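Long-range contacts in beta-lactamase (Mycobacterium tuberculosis, PDB 4WHI), which is of unknown function but forms the small C-terminal domain of a penicillin-binding protein that is probably related to serine beta-lactamases: residues 11-16 with 57-62; 44-49 with 87-92; 62-67 with 77-82. One frame throughout, in Å; residues are numbered along the deposited sequence.

Contact 1 of 3, residues 11-16 with 57-62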
loop_
_atom_site.group_PDB
_atom_site.type_symbol
_atom_site.label_atom_id
_atom_site.label_comp_id
_atom_site.label_asym_id
_atom_site.label_seq_id
_atom_site.Cartn_x
_atom_site.Cartn_y
_atom_site.Cartn_z
ATOM N N ASN A 11 18.958 -3.214 -0.257
ATOM C CA ASN A 11 19.096 -4.594 0.170
ATOM C C ASN A 11 17.812 -5.030 0.873
ATOM O O ASN A 11 17.862 -5.440 2.028
ATOM C CB ASN A 11 20.297 -4.678 1.137
ATOM C CG ASN A 11 20.520 -6.076 1.707
ATOM O OD1 ASN A 11 20.473 -7.072 0.989
ATOM N ND2 ASN A 11 20.773 -6.148 3.009
ATOM N N PRO A 12 16.648 -4.942 0.193
ATOM C CA PRO A 12 15.458 -5.237 0.979
ATOM C C PRO A 12 15.258 -6.728 1.217
ATOM O O PRO A 12 15.704 -7.554 0.418
ATOM C CB PRO A 12 14.332 -4.705 0.098
ATOM C CG PRO A 12 14.821 -4.948 -1.282
ATOM C CD PRO A 12 16.312 -4.731 -1.230
ATOM N N ALA A 13 14.598 -7.054 2.321
ATOM C CA ALA A 13 14.105 -8.401 2.553
ATOM C C ALA A 13 12.993 -8.681 1.537
ATOM O O ALA A 13 12.221 -7.785 1.217
ATOM C CB ALA A 13 13.582 -8.526 3.971
ATOM N N PRO A 14 12.918 -9.916 1.012
ATOM C CA PRO A 14 11.877 -10.245 0.036
ATOM C C PRO A 14 10.482 -10.240 0.648
ATOM O O PRO A 14 10.330 -10.395 1.860
ATOM C CB PRO A 14 12.241 -11.665 -0.418
ATOM C CG PRO A 14 13.113 -12.209 0.657
ATOM C CD PRO A 14 13.848 -11.038 1.228
ATOM N N SER A 15 9.477 -10.059 -0.196
ATOM C CA SER A 15 8.096 -10.219 0.222
ATOM C C SER A 15 7.764 -11.701 0.396
ATOM O O SER A 15 8.476 -12.581 -0.104
ATOM C CB SER A 15 7.150 -9.592 -0.804
ATOM O OG SER A 15 7.126 -10.328 -2.016
ATOM N N ARG A 16 6.680 -11.961 1.117
ATOM C CA ARG A 16 6.013 -13.268 1.103
ATOM C C ARG A 16 5.444 -13.527 -0.296
ATOM O O ARG A 16 5.328 -12.593 -1.091
ATOM C CB ARG A 16 4.858 -13.294 2.117
ATOM C CG ARG A 16 5.274 -13.324 3.584
ATOM C CD ARG A 16 4.070 -13.475 4.513
ATOM N NE ARG A 16 4.364 -14.331 5.674
ATOM C CZ ARG A 16 4.087 -15.635 5.775
ATOM N NH1 ARG A 16 3.481 -16.300 4.795
ATOM N NH2 ARG A 16 4.416 -16.290 6.884
ATOM N N HIS A 57 6.775 -3.182 -4.175
ATOM C CA HIS A 57 7.512 -3.676 -3.029
ATOM C C HIS A 57 8.567 -2.676 -2.550
ATOM O O HIS A 57 9.269 -2.069 -3.357
ATOM C CB HIS A 57 8.150 -5.024 -3.322
ATOM C CG HIS A 57 8.706 -5.674 -2.103
ATOM N ND1 HIS A 57 10.045 -5.949 -1.954
ATOM C CD2 HIS A 57 8.109 -6.046 -0.946
ATOM C CE1 HIS A 57 10.246 -6.490 -0.766
ATOM N NE2 HIS A 57 9.088 -6.561 -0.136
ATOM N N TRP A 58 8.646 -2.508 -1.230
ATOM C CA TRP A 58 9.610 -1.623 -0.583
ATOM C C TRP A 58 10.650 -2.447 0.191
ATOM O O TRP A 58 11.829 -2.440 -0.152
ATOM C CB TRP A 58 8.877 -0.640 0.333
ATOM C CG TRP A 58 9.743 0.306 1.116
ATOM C CD1 TRP A 58 10.136 0.171 2.415
ATOM C CD2 TRP A 58 10.282 1.560 0.664
ATOM N NE1 TRP A 58 10.905 1.248 2.795
ATOM C CE2 TRP A 58 11.004 2.119 1.744
ATOM C CE3 TRP A 58 10.225 2.259 -0.545
ATOM C CZ2 TRP A 58 11.668 3.344 1.649
ATOM C CZ3 TRP A 58 10.887 3.484 -0.640
ATOM C CH2 TRP A 58 11.598 4.010 0.454
ATOM N N ASP A 59 10.211 -3.163 1.220
ATOM C CA ASP A 59 11.121 -3.955 2.056
ATOM C C ASP A 59 10.278 -4.877 2.920
ATOM O O ASP A 59 9.376 -4.415 3.620
ATOM C CB ASP A 59 11.954 -3.020 2.946
ATOM C CG ASP A 59 13.230 -3.663 3.472
ATOM O OD1 ASP A 59 13.341 -4.908 3.509
ATOM O OD2 ASP A 59 14.135 -2.893 3.861
ATOM N N GLY A 60 10.560 -6.176 2.867
ATOM C CA GLY A 60 9.874 -7.139 3.712
ATOM C C GLY A 60 8.402 -7.168 3.362
ATOM O O GLY A 60 8.051 -7.395 2.214
ATOM N N ASP A 61 7.550 -6.912 4.348
ATOM C CA ASP A 61 6.100 -6.894 4.137
ATOM C C ASP A 61 5.562 -5.475 3.906
ATOM O O ASP A 61 4.358 -5.243 3.997
ATOM C CB ASP A 61 5.386 -7.532 5.329
ATOM C CG ASP A 61 5.734 -8.993 5.501
ATOM O OD1 ASP A 61 5.797 -9.737 4.497
ATOM O OD2 ASP A 61 5.950 -9.398 6.655
ATOM N N THR A 62 6.456 -4.537 3.609
ATOM C CA THR A 62 6.072 -3.164 3.329
ATOM C C THR A 62 6.138 -2.900 1.827
ATOM O O THR A 62 7.102 -3.268 1.164
ATOM C CB THR A 62 6.971 -2.170 4.095
ATOM O OG1 THR A 62 6.821 -2.393 5.504
ATOM C CG2 THR A 62 6.597 -0.716 3.778
HETATM O O HOH W 1 8.480 -10.627 4.052
#
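Pro12, Ala13 and Ser15 make a surface contact with the end of strand 51-59 and the turn that follows it, Asp59 to Thr62. The extended N-terminal segment here runs over the end of the hairpin formed by strands 51-59 and 62-66. Two hydrogen bonds hold Ala13. Its O accepts from Gly60 N at 2.8 Å, with the donor above the carbonyl plane. Its N donates to Asp59 OD1 at 2.8 Å, on the syn side of the carboxylate but well out of its plane. With CG anti to the backbone N (chi1 -160°), the Asp59 carboxylate extends to the 11-16 segment, where OD1 also lies 3.3 Å from Pro12 CA.

The turn is type II', with Gly60 at positive phi. It overlaps a classic beta bulge, in which Trp58 N and Asp59 N both donate to Thr62 O. His57 NE2 points its in-plane N-H at Gly60 O, 2.7 Å away, and so ties the strand to the turn. On the same ring, CE1 meets Ala13 O at its edge, 3.1 Å away. Ser15 CB packs 3.7 Å from His57 NE2. A water joins Pro14 O to Asp61 OD1, which also bonds Tyr21 OH. Arg16 passes Asp61 with its aliphatic CG, while its guanidinium pairs with Asp20.

Contact 2 of 3, residues 44-49 with 87-92; sequences LSLGPK and LNLEYY
Leu46 CD1 lies against the outer part of the Tyr92 ring, 3.6 Å from Tyr92 CE2 and close to the hydroxyl as well. It comes to the ring obliquely. The two side chains approach from opposite directions. The other branch of Leu46 turns to a different partner: CD2 meets Leu89 CD1 tip to tip at 3.9 Å. The fork of Leu46 therefore spans from the tyrosine to the leucine.

Leu44 repeats the pattern two residues earlier. Its CD2 reaches the tip of Leu89 at CD2, 3.9 Å away. Its CD1 touches Leu87 CD2 more loosely, at 4.2 Å, and these two side chains meet at a slant. With CG anti to the backbone N (chi1 170°), Leu44 directs its two methyls to Leu87 and Leu89. Leu89 is shared: CD1 meets Leu46 and also lies near Leu44 CD2, while CD2 meets Leu44.

Tyr92 follows a short 3-10 segment at 90-91, and its N bonds back to Leu89 O. Tyr91 CD2 stands 3.6 Å above the centre of the Tyr92 ring, on one face. Trp30 also meets this ring. Ala33 of strand 33-38 touches Leu44, Leu46 and Leu87.

The contact is formed almost wholly by apolar groups, and the four leucines are buried. The axes of segments 44-46 and 87-89 approach to 11.8 Å, with their directions 67° apart. The side chains fill the distance between the two strands, which face each other across a hydrophobic core. Both strands belong to one antiparallel meander. The arrangement is consistent with a strongly twisted sheet that curls, barrel-like, over its own core.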
loop_
_atom_site.group_PDB
_atom_site.type_symbol
_atom_site.label_atom_id
_atom_site.label_comp_id
_atom_site.label_asym_id
_atom_site.label_seq_id
_atom_site.Cartn_x
_atom_site.Cartn_y
_atom_site.Cartn_z
ATOM N N LEU A 44 -4.069 -1.900 -4.524
ATOM C CA LEU A 44 -4.816 -1.432 -3.367
ATOM C C LEU A 44 -5.978 -0.564 -3.853
ATOM O O LEU A 44 -5.752 0.433 -4.547
ATOM C CB LEU A 44 -3.891 -0.602 -2.474
ATOM C CG LEU A 44 -4.499 0.192 -1.322
ATOM C CD1 LEU A 44 -5.094 -0.756 -0.297
ATOM C CD2 LEU A 44 -3.438 1.068 -0.672
ATOM N N SER A 45 -7.206 -0.950 -3.509
ATOM C CA SER A 45 -8.404 -0.167 -3.846
ATOM C C SER A 45 -9.044 0.416 -2.586
ATOM O O SER A 45 -9.258 -0.296 -1.605
ATOM C CB SER A 45 -9.431 -1.027 -4.576
ATOM O OG SER A 45 -8.906 -1.551 -5.779
ATOM N N LEU A 46 -9.354 1.711 -2.630
ATOM C CA LEU A 46 -9.929 2.427 -1.495
ATOM C C LEU A 46 -11.147 3.243 -1.921
ATOM O O LEU A 46 -11.171 3.810 -3.003
ATOM C CB LEU A 46 -8.900 3.382 -0.913
ATOM C CG LEU A 46 -7.642 2.765 -0.316
ATOM C CD1 LEU A 46 -6.506 3.778 -0.337
ATOM C CD2 LEU A 46 -7.934 2.268 1.087
ATOM N N GLY A 47 -12.145 3.306 -1.048
ATOM C CA GLY A 47 -13.294 4.175 -1.247
ATOM C C GLY A 47 -14.402 3.544 -2.068
ATOM O O GLY A 47 -14.184 2.535 -2.738
ATOM N N PRO A 48 -15.602 4.146 -2.035
ATOM C CA PRO A 48 -16.751 3.627 -2.794
ATOM C C PRO A 48 -16.538 3.592 -4.319
ATOM O O PRO A 48 -17.158 2.776 -5.006
ATOM C CB PRO A 48 -17.891 4.597 -2.438
ATOM C CG PRO A 48 -17.444 5.328 -1.219
ATOM C CD PRO A 48 -15.949 5.331 -1.229
ATOM N N LYS A 49 -15.666 4.456 -4.833
ATOM C CA LYS A 49 -15.377 4.525 -6.268
ATOM C C LYS A 49 -14.154 3.679 -6.685
ATOM O O LYS A 49 -13.687 3.770 -7.827
ATOM C CB LYS A 49 -15.166 5.986 -6.685
ATOM C CG LYS A 49 -16.304 6.927 -6.313
ATOM C CD LYS A 49 -17.098 7.337 -7.539
ATOM C CE LYS A 49 -18.325 8.158 -7.182
ATOM N NZ LYS A 49 -19.171 8.436 -8.376
ATOM N N LEU A 87 -3.343 -4.347 7.800
ATOM C CA LEU A 87 -2.686 -3.484 6.845
ATOM C C LEU A 87 -2.698 -2.080 7.436
ATOM O O LEU A 87 -3.759 -1.568 7.770
ATOM C CB LEU A 87 -3.451 -3.505 5.527
ATOM C CG LEU A 87 -3.078 -2.465 4.473
ATOM C CD1 LEU A 87 -1.608 -2.574 4.089
ATOM C CD2 LEU A 87 -3.968 -2.642 3.261
ATOM N N ASN A 88 -1.523 -1.475 7.579
ATOM C CA ASN A 88 -1.415 -0.102 8.049
ATOM C C ASN A 88 -1.043 0.793 6.886
ATOM O O ASN A 88 -0.020 0.581 6.237
ATOM C CB ASN A 88 -0.368 0.029 9.156
ATOM C CG ASN A 88 -0.255 1.451 9.680
ATOM O OD1 ASN A 88 0.471 2.267 9.123
ATOM N ND2 ASN A 88 -0.984 1.755 10.748
ATOM N N LEU A 89 -1.893 1.778 6.627
ATOM C CA LEU A 89 -1.663 2.775 5.593
ATOM C C LEU A 89 -1.297 4.087 6.265
ATOM O O LEU A 89 -2.148 4.742 6.879
ATOM C CB LEU A 89 -2.926 2.961 4.760
ATOM C CG LEU A 89 -3.443 1.736 4.015
ATOM C CD1 LEU A 89 -4.656 2.146 3.198
ATOM C CD2 LEU A 89 -2.365 1.127 3.126
ATOM N N GLU A 90 -0.030 4.472 6.159
ATOM C CA GLU A 90 0.432 5.679 6.839
ATOM C C GLU A 90 -0.354 6.930 6.429
ATOM O O GLU A 90 -0.596 7.803 7.263
ATOM C CB GLU A 90 1.939 5.879 6.672
ATOM C CG GLU A 90 2.423 6.050 5.245
ATOM C CD GLU A 90 3.822 6.651 5.151
ATOM O OE1 GLU A 90 4.339 7.177 6.158
ATOM O OE2 GLU A 90 4.410 6.601 4.058
ATOM N N TYR A 91 -0.785 6.994 5.168
ATOM C CA TYR A 91 -1.569 8.132 4.681
ATOM C C TYR A 91 -2.804 8.402 5.544
ATOM O O TYR A 91 -3.192 9.563 5.738
ATOM C CB TYR A 91 -2.015 7.917 3.230
ATOM C CG TYR A 91 -2.689 9.131 2.628
ATOM C CD1 TYR A 91 -1.938 10.192 2.135
ATOM C CD2 TYR A 91 -4.078 9.225 2.569
ATOM C CE1 TYR A 91 -2.549 11.312 1.597
ATOM C CE2 TYR A 91 -4.699 10.340 2.030
ATOM C CZ TYR A 91 -3.931 11.383 1.547
ATOM O OH TYR A 91 -4.536 12.491 1.004
ATOM N N TYR A 92 -3.410 7.328 6.049
ATOM C CA TYR A 92 -4.681 7.397 6.767
ATOM C C TYR A 92 -4.543 7.245 8.276
ATOM O O TYR A 92 -5.550 7.071 8.971
ATOM C CB TYR A 92 -5.610 6.297 6.263
ATOM C CG TYR A 92 -6.085 6.502 4.857
ATOM C CD1 TYR A 92 -7.091 7.417 4.571
ATOM C CD2 TYR A 92 -5.542 5.779 3.814
ATOM C CE1 TYR A 92 -7.537 7.607 3.276
ATOM C CE2 TYR A 92 -5.975 5.962 2.515
ATOM C CZ TYR A 92 -6.975 6.875 2.251
ATOM O OH TYR A 92 -7.403 7.050 0.959
#

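Contact 3 of 3, residues 62-67 with 77-82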
loop_
_atom_site.group_PDB
_atom_site.type_symbol
_atom_site.label_atom_id
_atom_site.label_comp_id
_atom_site.label_asym_id
_atom_site.label_seq_id
_atom_site.Cartn_x
_atom_site.Cartn_y
_atom_site.Cartn_z
ATOM N N THR A 62 6.456 -4.537 3.609
ATOM C CA THR A 62 6.072 -3.164 3.329
ATOM C C THR A 62 6.138 -2.900 1.827
ATOM O O THR A 62 7.102 -3.268 1.164
ATOM C CB THR A 62 6.971 -2.170 4.095
ATOM O OG1 THR A 62 6.821 -2.393 5.504
ATOM C CG2 THR A 62 6.597 -0.716 3.778
ATOM N N PHE A 63 5.075 -2.284 1.315
ATOM C CA PHE A 63 4.952 -1.852 -0.062
ATOM C C PHE A 63 4.710 -0.345 -0.065
ATOM O O PHE A 63 4.464 0.266 0.984
ATOM C CB PHE A 63 3.764 -2.565 -0.728
ATOM C CG PHE A 63 3.957 -4.046 -0.891
ATOM C CD1 PHE A 63 3.823 -4.901 0.198
ATOM C CD2 PHE A 63 4.266 -4.593 -2.135
ATOM C CE1 PHE A 63 4.003 -6.266 0.049
ATOM C CE2 PHE A 63 4.444 -5.968 -2.282
ATOM C CZ PHE A 63 4.314 -6.796 -1.188
ATOM N N THR A 64 4.785 0.262 -1.241
ATOM C CA THR A 64 4.412 1.661 -1.381
ATOM C C THR A 64 3.460 1.855 -2.544
ATOM O O THR A 64 3.369 1.020 -3.455
ATOM C CB THR A 64 5.633 2.582 -1.586
ATOM O OG1 THR A 64 6.324 2.199 -2.773
ATOM C CG2 THR A 64 6.595 2.554 -0.374
ATOM N N PHE A 65 2.743 2.970 -2.498
ATOM C CA PHE A 65 1.992 3.436 -3.643
ATOM C C PHE A 65 2.251 4.928 -3.842
ATOM O O PHE A 65 2.768 5.614 -2.946
ATOM C CB PHE A 65 0.501 3.114 -3.510
ATOM C CG PHE A 65 -0.159 3.701 -2.292
ATOM C CD1 PHE A 65 -0.063 3.075 -1.054
ATOM C CD2 PHE A 65 -0.926 4.855 -2.390
ATOM C CE1 PHE A 65 -0.682 3.607 0.064
ATOM C CE2 PHE A 65 -1.552 5.388 -1.274
ATOM C CZ PHE A 65 -1.431 4.764 -0.046
ATOM N N THR A 66 1.928 5.416 -5.033
ATOM C CA THR A 66 2.137 6.824 -5.368
ATOM C C THR A 66 0.781 7.516 -5.462
ATOM O O THR A 66 -0.159 6.982 -6.053
ATOM C CB THR A 66 2.935 6.991 -6.679
ATOM O OG1 THR A 66 2.361 6.179 -7.709
ATOM C CG2 THR A 66 4.394 6.573 -6.482
ATOM N N LEU A 67 0.690 8.704 -4.871
ATOM C CA LEU A 67 -0.582 9.394 -4.747
ATOM C C LEU A 67 -1.064 9.914 -6.099
ATOM O O LEU A 67 -0.266 10.168 -6.999
ATOM C CB LEU A 67 -0.480 10.521 -3.715
ATOM C CG LEU A 67 -0.089 10.065 -2.298
ATOM C CD1 LEU A 67 -0.125 11.240 -1.330
ATOM C CD2 LEU A 67 -0.993 8.943 -1.809
ATOM N N ILE A 77 5.296 9.189 -2.333
ATOM C CA ILE A 77 5.335 7.774 -1.991
ATOM C C ILE A 77 4.724 7.593 -0.603
ATOM O O ILE A 77 5.050 8.321 0.338
ATOM C CB ILE A 77 6.788 7.241 -2.072
ATOM C CG1 ILE A 77 7.270 7.307 -3.528
ATOM C CG2 ILE A 77 6.883 5.812 -1.573
ATOM C CD1 ILE A 77 8.719 6.921 -3.745
ATOM N N SER A 78 3.821 6.625 -0.488
ATOM C CA SER A 78 3.094 6.374 0.752
ATOM C C SER A 78 3.217 4.893 1.105
ATOM O O SER A 78 3.110 4.042 0.227
ATOM C CB SER A 78 1.631 6.757 0.563
ATOM O OG SER A 78 0.922 6.686 1.778
ATOM N N LYS A 79 3.471 4.592 2.377
ATOM C CA LYS A 79 3.693 3.204 2.812
ATOM C C LYS A 79 2.428 2.426 3.153
ATOM O O LYS A 79 1.500 2.943 3.787
ATOM C CB LYS A 79 4.643 3.137 4.019
ATOM C CG LYS A 79 6.102 3.382 3.682
ATOM C CD LYS A 79 6.998 3.027 4.857
ATOM C CE LYS A 79 8.245 3.896 4.891
ATOM N NZ LYS A 79 8.922 3.975 3.569
ATOM N N ALA A 80 2.450 1.159 2.745
ATOM C CA ALA A 80 1.432 0.171 3.070
ATOM C C ALA A 80 2.127 -1.018 3.718
ATOM O O ALA A 80 2.829 -1.775 3.047
ATOM C CB ALA A 80 0.705 -0.261 1.811
ATOM N N THR A 81 1.936 -1.180 5.024
ATOM C CA THR A 81 2.668 -2.184 5.797
ATOM C C THR A 81 1.725 -3.299 6.215
ATOM O O THR A 81 0.748 -3.064 6.926
ATOM C CB THR A 81 3.310 -1.562 7.047
ATOM O OG1 THR A 81 4.145 -0.468 6.653
ATOM C CG2 THR A 81 4.155 -2.587 7.802
ATOM N N PHE A 82 2.012 -4.507 5.750
ATOM C CA PHE A 82 1.212 -5.669 6.103
ATOM C C PHE A 82 1.832 -6.388 7.302
ATOM O O PHE A 82 3.044 -6.587 7.360
ATOM C CB PHE A 82 1.123 -6.643 4.930
ATOM C CG PHE A 82 0.376 -6.117 3.736
ATOM C CD1 PHE A 82 1.042 -5.405 2.745
ATOM C CD2 PHE A 82 -0.980 -6.389 3.566
ATOM C CE1 PHE A 82 0.374 -4.952 1.625
ATOM C CE2 PHE A 82 -1.654 -5.929 2.448
ATOM C CZ PHE A 82 -0.974 -5.210 1.479
#
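Ala80 N donates to Phe63 O at 2.8 Å, and Lys79 CA adds a weaker CA-H...O contact to the same oxygen. Phe63 N completes the pair with a nearly straight bond to Ala80 O (179°). Two residues along, Phe65 and Ser78 form a second hydrogen-bonded pair. Ser78 O takes Phe65 N at 3.0 Å in the carbonyl plane, and Thr64 CA also approaches Ser78 O, at 3.2 Å. Together these make a regular antiparallel ladder.

Phe63, Phe65, Ser78 and Ala80 point to one face of the sheet. Ser78 CB lies over a face of the Phe65 ring, 3.9 Å from its centroid, in a CH-pi contact. The Phe65 ring reaches there with CG between the backbone N and the carbonyl carbon (chi1 59°). Phe63 CD1 comes to the edge of the Phe82 ring, 3.7 Å from Phe82 CE1. The two ring planes are 88° apart.

The other face carries Thr62, Thr64, Thr66, Ile77, Lys79 and Thr81. Ile77 CG2 is tight against Thr64, 3.5 Å from both CB and CG2 of that residue. The hydroxyls of Thr62 and Thr81 share a weak hydrogen bond. The Lys79 amine makes a cation-pi contact with Trp58.

The two strands form a beta hairpin. Strand 51-59 flanks it on one edge and strand 86-89 on the other. The aromatic face turns inward, where Phe63 packs on Leu42 and Phe65 on Leu44 of strand 41-46.

In the fold
All three contacts reach one antiparallel meander whose eight strands follow chain order. Contact 1 and contact 3 come in series and share Thr62; their centres are about 11 Å apart. Strand 51-59, in contact 1, neighbours strand 62-66, in contact 3. Contact 3 lies within the span of chain between the two segments of contact 2, with centres about 10 Å apart, and strands 77-83 and 86-89 are adjacent. Contacts 1 and 2 interleave along the chain but do not touch. Their centres lie about 19 Å apart on opposite sides of the chain centre. Local pairing thus builds the sheet, contact 2 packs two distant strands against each other across the core, and contact 1 lays the N-terminal segment on its surface.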